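PDB 4V36: lysyl-trna-dependent l-ysyl-phosphatidylgycerol synthase from Bacillus licheniformis, which transfers lysine from lysyl-tRNA to the membrane lipid phosphatidylglycerol, a lipid modification linked to bacterial resistance. Local coordinates for residues V121-F126 / Y243-G248; Y148-E153 / P195-K200; I221-M226 / T254-G259; M258-L263 / Y288-S293. All coordinates share one frame; numbering follows the deposited sequence.

Interaction 1. Residues V121-F126 / Y243-G248; sequences VDLDTF and YLFQWG
Phe245, on helix 236-251, drives its ring into the corner where strand 111-122 ends, and three side chains of 121-126 close round it. The example illustrates how one aromatic side chain can dock a helix on a sheet. Phe245 CG lies opposite the carbonyl carbon and next to the backbone N (chi1 -66°), which carries the ring off the helix into this corner. Phe126 supplies the aromatic partner. The two rings form a T-shaped (edge-to-face) pair with centroids 5.0 Å apart and planes at 83°. Phe245 provides the edge: its CD2 stands over one face of Phe126, toward the rim, 3.6 Å from Phe126 CE2. Val121 covers a face of the Phe245 ring further out, where Val121 CG1 comes within 3.9 Å of Phe245 CE2.

Leu123 splits its two methyls between two helix residues. Leu123 CD2 sits 3.7 Å from both CB and CD1 of Phe245, near the root of the ring, while Leu123 CD1 reaches the backbone of Gly248, one turn along, at 3.9 Å from its C atom. Gly248 has no side chain, so the leucine can come close to the helix. Within 121-126, Asp122 OD1 accepts the Asp124 N-H in an Asx turn, a bond of 3.0 Å that shapes the chain as it leaves the strand. Phe245 also meets Phe256 of strand 255-261 edge-to-face. Everything crossing between the two segments is carbon against carbon, which implies that shape and burial of apolar surface, with the weak electrostatics of the ring pair, hold the helix here.

Interaction 2. Residues Y148-E153 / P195-K200; sequences YTFHVE and PIAVLK
Thr149 and Lys200 start a run of antiparallel pairing that continues to Glu153 and Ile196, and it shows how regular backbone bonding leaves the two faces of a sheet free to differ. Six hydrogen bonds join the strands, two at each of the hydrogen-bonded pairs Thr149-Lys200, His151-Val198 and Glu153-Ile196. The shortest, from Val198 N to His151 O and from Glu153 N to Ile196 O, are both 2.7 Å. Between the hydrogen-bonded pairs lie Phe150-Leu199 and Val152-Ala197, which are non-hydrogen-bonded.

Apolar contacts gather on the face of Phe150 and Val152, against helix 236-251. With CG opposite its backbone N (chi1 -178°), Phe150 reaches diagonally to Ala197, its CZ 3.5 Å from Ala197 CB. Val152 divides its branches: CG2 touches Ala197 CB at 3.8 Å, while CG1 lies alongside Pro195 CB at 4.0 Å.

The other face is mixed: Thr149, His151, Glu153 and Lys200 bring polar groups, Val198 and Ile196, covered by helix 159-173, apolar ones. Thr149 OG1 donates to His151 NE2 over 3.1 Å, tilted from the imidazole plane, so one ring nitrogen is engaged. The extended Lys200 chain runs past this ring, and its NZ stays 5.0 Å from Glu153 OE2, a separation at which opposite charges would probably attract only mildly. Strand 149-153 borders the large mixed sheet and with strand 196-200 makes an antiparallel edge pair with helices on both faces.

Interaction 3. Residues I221-M226 / T254-G259; sequences ISIDLM and TAFNMG. With LYN (2,6-diamino-hexanoic acid amide), chain C.
A beta-alpha-beta crossover joins these segments: strand 220-228 leads through helix 236-251 into strand 255-261, which returns parallel beside it. Ile221 is gripped through both backbone polar groups. Its N donates to Ala255 O at 3.1 Å, and its O receives Asn257 N at 2.8 Å, so the bonds straddle Phe256 in the usual parallel pattern.

Phe256 fills the side toward the helix. Its CG is placed opposite the backbone N (chi1 -167°), and the ring lies along the neighbouring strand, with one face turned to the backbone. Ser222 CA stands over that face in a CH-pi contact, 4.0 Å from the ring centroid and 22° off its normal. Ile221 O overhangs the same face, likewise toward the rim. Ile221 CG1 packs 3.6 Å from Phe256 CD2, on the ring's flank, and Ile223 CG2 meets Phe256 CZ, its tip, at 3.8 Å. On the other side of the sheet Ser222 CB lies against Asn257 CB. Asn257 OD1 accepts the Gly259 N-H at 2.8 Å, an Asx turn, while its ND2 is held by Glu118.

Past Ile223 the chain turns at Asp224 and leaves its partner strand. There Asp224, Leu225 and Met226 line the pocket of the lysine amide, with Met226 N 3.4 Å from the ligand N and Leu225 CG 4.0 Å from the ligand CA. Tyr190 and, weakly, Gly184 bond the Asp224 carboxylate. The amide, probably a lysyl mimic, lies beside the parting; parallel neighbours that splay apart are characteristic of the GNAT fold, consistent with the family's clan.

Interaction 4. Residues M258-L263 / Y288-S293; sequences MGMAPL and YMYSFS
Pro262 and Tyr290 form the tight centre of a contact between the end of strand 255-261, in the acetyltransferase-like sheet, and the irregular loop joining helices 276-285 and 296-300. It shows that a loop can be fastened by side-chain shape without backbone pairing. The proline ring lies over one face of the tyrosine in a CH-pi contact, Pro262 CD being 3.8 Å from the centroid and 18° off the ring normal. Pro262 N approaches the same face, 3.4 Å from Tyr290 CE1. The opposite face is backed by Met289 CB, so the ring is sandwiched, and Leu115 O fixes its OH by a hydrogen bond.

Met260 completes this dense end. Its chain runs extended from the backbone and then bends at the sulfur (chi3 67°), which turns the methyl back to the loop. Met260 CE thereby meets Met289 CB at 3.6 Å and Tyr290 CE1 at 3.7 Å, while Met289 O lies nearer still, at 3.3 Å from that methyl.

Toward Gly259 the two chains draw apart. Gly259 and Ser291 are both partly exposed, and Ser291 OG is 4.2 Å from Gly259 CA, a loose approach beside the lysine amide pocket. The glycine backbone has a positive phi of 89°, and the serine hydroxyl faces a residue with no side chain. Beyond it the loop closes in again through Phe292, whose ring packs edge-to-face with Phe241. Met258 O, also hydrogen-bonded to Lys299 NZ, meets the rim of Phe292 in the ring plane, 3.1 Å from CE2.

Overall arrangement
The four contacts follow one mixed sheet from border to centre. Interactions 1 and 3 are buried and involve the crossover 220-228, 236-251, 255-261: interaction 1 docks its helix on the end of strand 111-122 through apolar side chains, whereas interaction 3 pairs its strands by backbone bonds, and Phe245 and Phe256 link them. Interaction 2, partly buried at the edge, relies most on backbone bonding and gathers its polar side chains on one face, beside Val198 and Ile196; Phe150 and Val152 reach the same helix as interaction 1. Interaction 4 shares Met258 and Gly259 with interaction 3 but replaces strand pairing with aromatic and methionine packing, and Phe292 touches Ile223 and Met226.

Interaction 1. Residues V121-F126 / Y243-G248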
# COMPACT_ATOMS: atom_id res chain seq x y z
N VAL A 121 4.85 -12.74 3.16
CA VAL A 121 5.10 -14.12 2.78
C VAL A 121 6.58 -14.40 2.57
O VAL A 121 7.25 -13.72 1.79
CB VAL A 121 4.33 -14.49 1.50
CG1 VAL A 121 4.70 -15.89 1.04
CG2 VAL A 121 2.84 -14.37 1.73
N ASP A 122 7.09 -15.42 3.26
CA ASP A 122 8.47 -15.87 3.08
C ASP A 122 8.61 -16.59 1.74
O ASP A 122 8.06 -17.67 1.55
CB ASP A 122 8.89 -16.78 4.23
CG ASP A 122 10.39 -17.00 4.31
OD1 ASP A 122 11.07 -16.91 3.26
OD2 ASP A 122 10.89 -17.28 5.42
N LEU A 123 9.35 -15.98 0.82
CA LEU A 123 9.48 -16.52 -0.53
C LEU A 123 10.36 -17.77 -0.59
O LEU A 123 10.24 -18.59 -1.50
CB LEU A 123 10.03 -15.46 -1.48
CG LEU A 123 9.12 -14.25 -1.74
CD1 LEU A 123 9.77 -13.28 -2.71
CD2 LEU A 123 7.77 -14.72 -2.25
N ASP A 124 11.26 -17.90 0.39
CA ASP A 124 12.16 -19.05 0.43
C ASP A 124 11.43 -20.32 0.86
O ASP A 124 11.71 -21.41 0.35
CB ASP A 124 13.33 -18.78 1.38
CG ASP A 124 14.32 -17.79 0.80
OD1 ASP A 124 14.48 -17.76 -0.44
OD2 ASP A 124 14.94 -17.03 1.58
N THR A 125 10.50 -20.18 1.80
CA THR A 125 9.80 -21.34 2.35
C THR A 125 8.42 -21.54 1.75
O THR A 125 7.73 -22.51 2.07
CB THR A 125 9.66 -21.23 3.88
OG1 THR A 125 9.00 -20.00 4.22
CG2 THR A 125 11.03 -21.27 4.55
N PHE A 126 8.01 -20.63 0.87
CA PHE A 126 6.72 -20.78 0.20
C PHE A 126 6.79 -21.83 -0.91
O PHE A 126 7.77 -21.90 -1.65
CB PHE A 126 6.24 -19.45 -0.39
CG PHE A 126 5.03 -19.58 -1.27
CD1 PHE A 126 3.77 -19.73 -0.71
CD2 PHE A 126 5.15 -19.57 -2.65
CE1 PHE A 126 2.65 -19.86 -1.52
CE2 PHE A 126 4.03 -19.70 -3.46
CZ PHE A 126 2.78 -19.84 -2.89
N TYR A 243 2.55 -16.79 -9.42
CA TYR A 243 3.51 -16.38 -10.43
C TYR A 243 4.45 -15.31 -9.89
O TYR A 243 5.65 -15.31 -10.18
CB TYR A 243 2.81 -15.86 -11.69
CG TYR A 243 2.22 -16.94 -12.56
CD1 TYR A 243 3.03 -17.90 -13.16
CD2 TYR A 243 0.85 -16.99 -12.82
CE1 TYR A 243 2.50 -18.89 -13.96
CE2 TYR A 243 0.31 -17.98 -13.62
CZ TYR A 243 1.14 -18.92 -14.19
OH TYR A 243 0.61 -19.90 -15.00
N LEU A 244 3.91 -14.39 -9.09
CA LEU A 244 4.70 -13.33 -8.48
C LEU A 244 5.74 -13.89 -7.51
O LEU A 244 6.89 -13.47 -7.53
CB LEU A 244 3.80 -12.33 -7.75
CG LEU A 244 3.17 -11.22 -8.59
CD1 LEU A 244 2.23 -10.38 -7.74
CD2 LEU A 244 4.26 -10.35 -9.20
N PHE A 245 5.31 -14.83 -6.68
CA PHE A 245 6.20 -15.43 -5.69
C PHE A 245 7.30 -16.25 -6.36
O PHE A 245 8.43 -16.32 -5.88
CB PHE A 245 5.42 -16.30 -4.70
CG PHE A 245 4.46 -15.54 -3.84
CD1 PHE A 245 4.50 -14.15 -3.77
CD2 PHE A 245 3.51 -16.20 -3.08
CE1 PHE A 245 3.62 -13.45 -2.98
CE2 PHE A 245 2.62 -15.51 -2.29
CZ PHE A 245 2.68 -14.13 -2.23
N GLN A 246 6.96 -16.87 -7.49
CA GLN A 246 7.93 -17.63 -8.27
C GLN A 246 8.99 -16.70 -8.85
O GLN A 246 10.18 -16.99 -8.80
CB GLN A 246 7.24 -18.41 -9.39
CG GLN A 246 8.20 -19.11 -10.33
CD GLN A 246 7.50 -19.81 -11.47
OE1 GLN A 246 6.28 -19.70 -11.63
NE2 GLN A 246 8.26 -20.54 -12.28
N TRP A 247 8.54 -15.58 -9.41
CA TRP A 247 9.43 -14.60 -10.00
C TRP A 247 10.30 -13.93 -8.94
O TRP A 247 11.49 -13.71 -9.14
CB TRP A 247 8.63 -13.55 -10.76
CG TRP A 247 9.47 -12.46 -11.36
CD1 TRP A 247 10.08 -12.48 -12.58
CD2 TRP A 247 9.78 -11.20 -10.77
NE1 TRP A 247 10.76 -11.30 -12.79
CE2 TRP A 247 10.59 -10.50 -11.69
CE3 TRP A 247 9.46 -10.59 -9.55
CZ2 TRP A 247 11.08 -9.22 -11.42
CZ3 TRP A 247 9.95 -9.32 -9.29
CH2 TRP A 247 10.75 -8.65 -10.22
N GLY A 248 9.69 -13.60 -7.80
CA GLY A 248 10.40 -12.95 -6.71
C GLY A 248 11.49 -13.83 -6.13
O GLY A 248 12.59 -13.35 -5.82

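Interaction 2. Residues Y148-E153 / P195-K200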
# COMPACT_ATOMS: atom_id res chain seq x y z
N TYR A 148 -1.27 -19.86 -20.13
CA TYR A 148 -1.05 -18.49 -19.70
C TYR A 148 0.42 -18.27 -19.34
O TYR A 148 1.06 -19.14 -18.75
CB TYR A 148 -1.95 -18.14 -18.51
CG TYR A 148 -3.40 -17.96 -18.89
CD1 TYR A 148 -4.26 -19.04 -18.93
CD2 TYR A 148 -3.90 -16.70 -19.21
CE1 TYR A 148 -5.59 -18.88 -19.29
CE2 TYR A 148 -5.22 -16.53 -19.56
CZ TYR A 148 -6.07 -17.62 -19.60
OH TYR A 148 -7.38 -17.46 -19.95
N THR A 149 0.95 -17.12 -19.73
CA THR A 149 2.36 -16.81 -19.48
C THR A 149 2.52 -15.53 -18.66
O THR A 149 1.77 -14.57 -18.84
CB THR A 149 3.14 -16.67 -20.80
OG1 THR A 149 2.47 -15.75 -21.66
CG2 THR A 149 3.24 -18.02 -21.50
N PHE A 150 3.51 -15.53 -17.78
CA PHE A 150 3.75 -14.42 -16.87
C PHE A 150 5.02 -13.67 -17.26
O PHE A 150 6.08 -14.28 -17.40
CB PHE A 150 3.84 -14.92 -15.43
CG PHE A 150 4.04 -13.84 -14.41
CD1 PHE A 150 2.98 -13.06 -13.99
CD2 PHE A 150 5.29 -13.63 -13.86
CE1 PHE A 150 3.17 -12.07 -13.05
CE2 PHE A 150 5.48 -12.64 -12.92
CZ PHE A 150 4.42 -11.86 -12.51
N HIS A 151 4.91 -12.35 -17.43
CA HIS A 151 6.05 -11.54 -17.87
C HIS A 151 6.17 -10.25 -17.06
O HIS A 151 5.17 -9.62 -16.72
CB HIS A 151 5.92 -11.21 -19.35
CG HIS A 151 5.78 -12.41 -20.23
ND1 HIS A 151 6.86 -13.16 -20.66
CD2 HIS A 151 4.68 -13.00 -20.77
CE1 HIS A 151 6.43 -14.15 -21.42
NE2 HIS A 151 5.11 -14.07 -21.51
N VAL A 152 7.41 -9.86 -16.77
CA VAL A 152 7.67 -8.60 -16.09
C VAL A 152 8.34 -7.61 -17.04
O VAL A 152 9.43 -7.86 -17.54
CB VAL A 152 8.55 -8.79 -14.84
CG1 VAL A 152 8.96 -7.45 -14.27
CG2 VAL A 152 7.82 -9.63 -13.80
N GLU A 153 7.67 -6.49 -17.29
CA GLU A 153 8.17 -5.49 -18.22
C GLU A 153 8.85 -4.33 -17.50
O GLU A 153 8.48 -3.98 -16.38
CB GLU A 153 7.04 -4.97 -19.11
CG GLU A 153 6.23 -6.06 -19.79
CD GLU A 153 7.04 -6.85 -20.80
OE1 GLU A 153 8.01 -6.29 -21.36
OE2 GLU A 153 6.71 -8.03 -21.03
N PRO A 195 8.57 -1.43 -12.52
CA PRO A 195 8.28 -2.54 -13.43
C PRO A 195 6.81 -2.94 -13.40
O PRO A 195 6.15 -2.78 -12.38
CB PRO A 195 9.16 -3.68 -12.90
CG PRO A 195 10.26 -3.00 -12.17
CD PRO A 195 9.64 -1.77 -11.56
N ILE A 196 6.31 -3.45 -14.52
CA ILE A 196 4.93 -3.91 -14.59
C ILE A 196 4.87 -5.37 -14.99
O ILE A 196 5.38 -5.76 -16.05
CB ILE A 196 4.10 -3.08 -15.59
CG1 ILE A 196 3.98 -1.63 -15.10
CG2 ILE A 196 2.71 -3.68 -15.76
CD1 ILE A 196 3.17 -0.75 -16.02
N ALA A 197 4.26 -6.19 -14.14
CA ALA A 197 4.10 -7.61 -14.42
C ALA A 197 2.75 -7.86 -15.09
O ALA A 197 1.73 -7.37 -14.62
CB ALA A 197 4.23 -8.42 -13.15
N VAL A 198 2.76 -8.61 -16.18
CA VAL A 198 1.53 -8.90 -16.90
C VAL A 198 1.28 -10.40 -17.05
O VAL A 198 2.22 -11.20 -17.03
CB VAL A 198 1.53 -8.26 -18.31
CG1 VAL A 198 1.60 -6.74 -18.20
CG2 VAL A 198 2.70 -8.79 -19.13
N LEU A 199 0.02 -10.77 -17.20
CA LEU A 199 -0.35 -12.15 -17.49
C LEU A 199 -1.03 -12.21 -18.85
O LEU A 199 -2.08 -11.61 -19.06
CB LEU A 199 -1.28 -12.71 -16.41
CG LEU A 199 -1.59 -14.20 -16.53
CD1 LEU A 199 -0.34 -15.02 -16.23
CD2 LEU A 199 -2.74 -14.60 -15.61
N LYS A 200 -0.42 -12.93 -19.78
CA LYS A 200 -0.94 -13.03 -21.14
C LYS A 200 -1.54 -14.40 -21.42
O LYS A 200 -1.11 -15.41 -20.86
CB LYS A 200 0.16 -12.74 -22.16
CG LYS A 200 0.68 -11.31 -22.13
CD LYS A 200 1.73 -11.10 -23.22
CE LYS A 200 2.23 -9.67 -23.24
NZ LYS A 200 3.25 -9.47 -24.31

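Interaction 3. Residues I221-M226 / T254-G259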
# COMPACT_ATOMS: atom_id res chain seq x y z
N ILE A 221 9.62 -7.26 -1.60
CA ILE A 221 8.92 -6.52 -2.64
C ILE A 221 7.42 -6.60 -2.41
O ILE A 221 6.95 -7.31 -1.52
CB ILE A 221 9.24 -7.05 -4.05
CG1 ILE A 221 9.05 -8.56 -4.10
CG2 ILE A 221 10.64 -6.66 -4.46
CD1 ILE A 221 9.17 -9.15 -5.49
N SER A 222 6.67 -5.88 -3.23
CA SER A 222 5.22 -5.94 -3.21
C SER A 222 4.65 -5.33 -4.47
O SER A 222 5.38 -4.83 -5.32
CB SER A 222 4.65 -5.23 -1.99
OG SER A 222 4.22 -3.92 -2.32
N ILE A 223 3.33 -5.37 -4.59
CA ILE A 223 2.64 -4.73 -5.69
C ILE A 223 1.67 -3.69 -5.15
O ILE A 223 1.40 -3.64 -3.95
CB ILE A 223 1.89 -5.74 -6.56
CG1 ILE A 223 0.84 -6.47 -5.72
CG2 ILE A 223 2.85 -6.73 -7.19
CD1 ILE A 223 0.04 -7.48 -6.51
N ASP A 224 1.16 -2.85 -6.04
CA ASP A 224 0.20 -1.83 -5.66
C ASP A 224 -1.13 -2.12 -6.34
O ASP A 224 -2.13 -2.40 -5.68
CB ASP A 224 0.72 -0.44 -6.04
CG ASP A 224 -0.20 0.67 -5.60
OD1 ASP A 224 -1.04 0.44 -4.70
OD2 ASP A 224 -0.08 1.78 -6.15
N LEU A 225 -1.13 -2.06 -7.66
CA LEU A 225 -2.32 -2.39 -8.44
C LEU A 225 -2.31 -3.85 -8.86
O LEU A 225 -1.26 -4.39 -9.23
CB LEU A 225 -2.42 -1.49 -9.68
CG LEU A 225 -2.97 -0.07 -9.54
CD1 LEU A 225 -2.05 0.83 -8.72
CD2 LEU A 225 -3.21 0.54 -10.92
N MET A 226 -3.47 -4.49 -8.79
CA MET A 226 -3.66 -5.82 -9.37
C MET A 226 -5.03 -5.86 -10.03
O MET A 226 -6.06 -5.94 -9.36
CB MET A 226 -3.55 -6.92 -8.31
CG MET A 226 -3.96 -8.29 -8.83
SD MET A 226 -3.91 -9.61 -7.61
CE MET A 226 -2.17 -10.04 -7.63
N THR A 254 13.53 -12.09 -0.68
CA THR A 254 13.29 -12.95 0.48
C THR A 254 11.83 -12.95 0.91
O THR A 254 11.28 -14.00 1.28
CB THR A 254 14.17 -12.52 1.68
OG1 THR A 254 15.54 -12.47 1.28
CG2 THR A 254 14.01 -13.50 2.83
N ALA A 255 11.19 -11.79 0.85
CA ALA A 255 9.82 -11.66 1.34
C ALA A 255 8.93 -10.89 0.36
O ALA A 255 9.41 -10.16 -0.50
CB ALA A 255 9.81 -10.98 2.70
N PHE A 256 7.62 -11.08 0.51
CA PHE A 256 6.64 -10.35 -0.30
C PHE A 256 5.55 -9.77 0.59
O PHE A 256 5.00 -10.46 1.45
CB PHE A 256 6.03 -11.26 -1.37
CG PHE A 256 5.26 -10.52 -2.42
CD1 PHE A 256 3.94 -10.16 -2.21
CD2 PHE A 256 5.85 -10.18 -3.63
CE1 PHE A 256 3.23 -9.48 -3.18
CE2 PHE A 256 5.15 -9.50 -4.60
CZ PHE A 256 3.83 -9.15 -4.38
N ASN A 257 5.23 -8.50 0.37
CA ASN A 257 4.17 -7.84 1.11
C ASN A 257 2.85 -7.91 0.34
O ASN A 257 2.71 -7.28 -0.70
CB ASN A 257 4.54 -6.38 1.40
CG ASN A 257 3.66 -5.74 2.46
OD1 ASN A 257 2.51 -6.15 2.66
ND2 ASN A 257 4.19 -4.72 3.13
N MET A 258 1.91 -8.69 0.85
CA MET A 258 0.62 -8.86 0.17
C MET A 258 -0.36 -7.74 0.53
O MET A 258 -1.53 -7.79 0.15
CB MET A 258 0.01 -10.21 0.52
CG MET A 258 0.80 -11.40 0.02
SD MET A 258 -0.12 -12.94 0.20
CE MET A 258 -1.53 -12.62 -0.86
N GLY A 259 0.11 -6.74 1.26
CA GLY A 259 -0.74 -5.64 1.66
C GLY A 259 -1.43 -5.90 2.98
O GLY A 259 -1.31 -6.99 3.55
N LYN C . -5.80 -2.27 -7.62
CA LYN C . -6.05 -0.93 -7.12
CB LYN C . -7.53 -0.77 -6.77
CG LYN C . -7.84 0.59 -6.17
CD LYN C . -9.27 1.02 -6.50
CE LYN C . -10.30 0.05 -5.92
NZ LYN C . -11.67 0.50 -6.30
C LYN C . -5.21 -0.68 -5.90
O LYN C . -5.10 -1.56 -5.05
NT LYN C . -4.59 0.49 -5.77

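Interaction 4. Residues M258-L263 / Y288-S293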
# COMPACT_ATOMS: atom_id res chain seq x y z
N MET A 258 1.91 -8.69 0.85
CA MET A 258 0.62 -8.86 0.17
C MET A 258 -0.36 -7.74 0.53
O MET A 258 -1.53 -7.79 0.15
CB MET A 258 0.01 -10.21 0.52
CG MET A 258 0.80 -11.40 0.02
SD MET A 258 -0.12 -12.94 0.20
CE MET A 258 -1.53 -12.62 -0.86
N GLY A 259 0.11 -6.74 1.26
CA GLY A 259 -0.74 -5.64 1.66
C GLY A 259 -1.43 -5.90 2.98
O GLY A 259 -1.31 -6.99 3.55
N MET A 260 -2.16 -4.90 3.47
CA MET A 260 -2.80 -5.00 4.77
C MET A 260 -4.07 -5.85 4.73
O MET A 260 -4.80 -5.85 3.74
CB MET A 260 -3.11 -3.60 5.32
CG MET A 260 -3.41 -3.58 6.81
SD MET A 260 -3.55 -1.90 7.47
CE MET A 260 -5.03 -1.34 6.64
N ALA A 261 -4.31 -6.57 5.81
CA ALA A 261 -5.53 -7.36 5.97
C ALA A 261 -6.21 -6.97 7.27
O ALA A 261 -5.54 -6.51 8.20
CB ALA A 261 -5.20 -8.84 5.94
N PRO A 262 -7.54 -7.15 7.35
CA PRO A 262 -8.23 -6.84 8.60
C PRO A 262 -7.78 -7.74 9.75
O PRO A 262 -7.35 -8.87 9.51
CB PRO A 262 -9.71 -7.08 8.26
CG PRO A 262 -9.67 -8.02 7.10
CD PRO A 262 -8.46 -7.62 6.31
N LEU A 263 -7.88 -7.23 10.97
CA LEU A 263 -7.50 -8.01 12.15
C LEU A 263 -8.46 -9.17 12.36
O LEU A 263 -9.61 -9.13 11.90
CB LEU A 263 -7.48 -7.12 13.39
CG LEU A 263 -6.51 -5.94 13.40
CD1 LEU A 263 -6.72 -5.10 14.65
CD2 LEU A 263 -5.08 -6.44 13.33
N TYR A 288 -11.58 0.36 1.97
CA TYR A 288 -10.64 1.40 1.57
C TYR A 288 -9.22 1.14 2.08
O TYR A 288 -8.27 1.79 1.64
CB TYR A 288 -11.12 2.77 2.08
CG TYR A 288 -12.39 3.26 1.43
CD1 TYR A 288 -13.63 2.74 1.79
CD2 TYR A 288 -12.36 4.27 0.47
CE1 TYR A 288 -14.79 3.19 1.20
CE2 TYR A 288 -13.52 4.73 -0.12
CZ TYR A 288 -14.74 4.19 0.25
OH TYR A 288 -15.89 4.64 -0.34
N MET A 289 -9.08 0.19 3.00
CA MET A 289 -7.79 -0.04 3.63
C MET A 289 -7.18 -1.39 3.29
O MET A 289 -5.99 -1.62 3.52
CB MET A 289 -7.92 0.09 5.15
CG MET A 289 -8.51 1.41 5.62
SD MET A 289 -8.12 1.75 7.35
CE MET A 289 -8.32 0.12 8.08
N TYR A 290 -7.99 -2.29 2.74
CA TYR A 290 -7.53 -3.64 2.46
C TYR A 290 -7.56 -3.96 0.97
O TYR A 290 -8.63 -4.16 0.39
CB TYR A 290 -8.37 -4.65 3.24
CG TYR A 290 -8.60 -4.24 4.67
CD1 TYR A 290 -7.55 -4.19 5.58
CD2 TYR A 290 -9.87 -3.88 5.12
CE1 TYR A 290 -7.75 -3.81 6.89
CE2 TYR A 290 -10.08 -3.50 6.44
CZ TYR A 290 -9.01 -3.46 7.32
OH TYR A 290 -9.22 -3.08 8.62
N SER A 291 -6.38 -4.00 0.36
CA SER A 291 -6.26 -4.20 -1.08
C SER A 291 -6.51 -5.65 -1.49
O SER A 291 -6.53 -6.55 -0.65
CB SER A 291 -4.87 -3.76 -1.56
OG SER A 291 -3.85 -4.41 -0.82
N PHE A 292 -6.71 -5.85 -2.79
CA PHE A 292 -6.94 -7.17 -3.38
C PHE A 292 -8.19 -7.84 -2.82
O PHE A 292 -9.21 -7.92 -3.49
CB PHE A 292 -5.71 -8.07 -3.18
CG PHE A 292 -4.41 -7.36 -3.40
CD1 PHE A 292 -4.10 -6.83 -4.64
CD2 PHE A 292 -3.50 -7.22 -2.37
CE1 PHE A 292 -2.90 -6.17 -4.84
CE2 PHE A 292 -2.30 -6.57 -2.57
CZ PHE A 292 -2.00 -6.04 -3.81
N SER A 293 -8.09 -8.32 -1.58
CA SER A 293 -9.23 -8.96 -0.93
C SER A 293 -9.42 -8.44 0.48
O SER A 293 -8.46 -8.27 1.23
CB SER A 293 -9.05 -10.48 -0.92
OG SER A 293 -10.19 -11.12 -0.37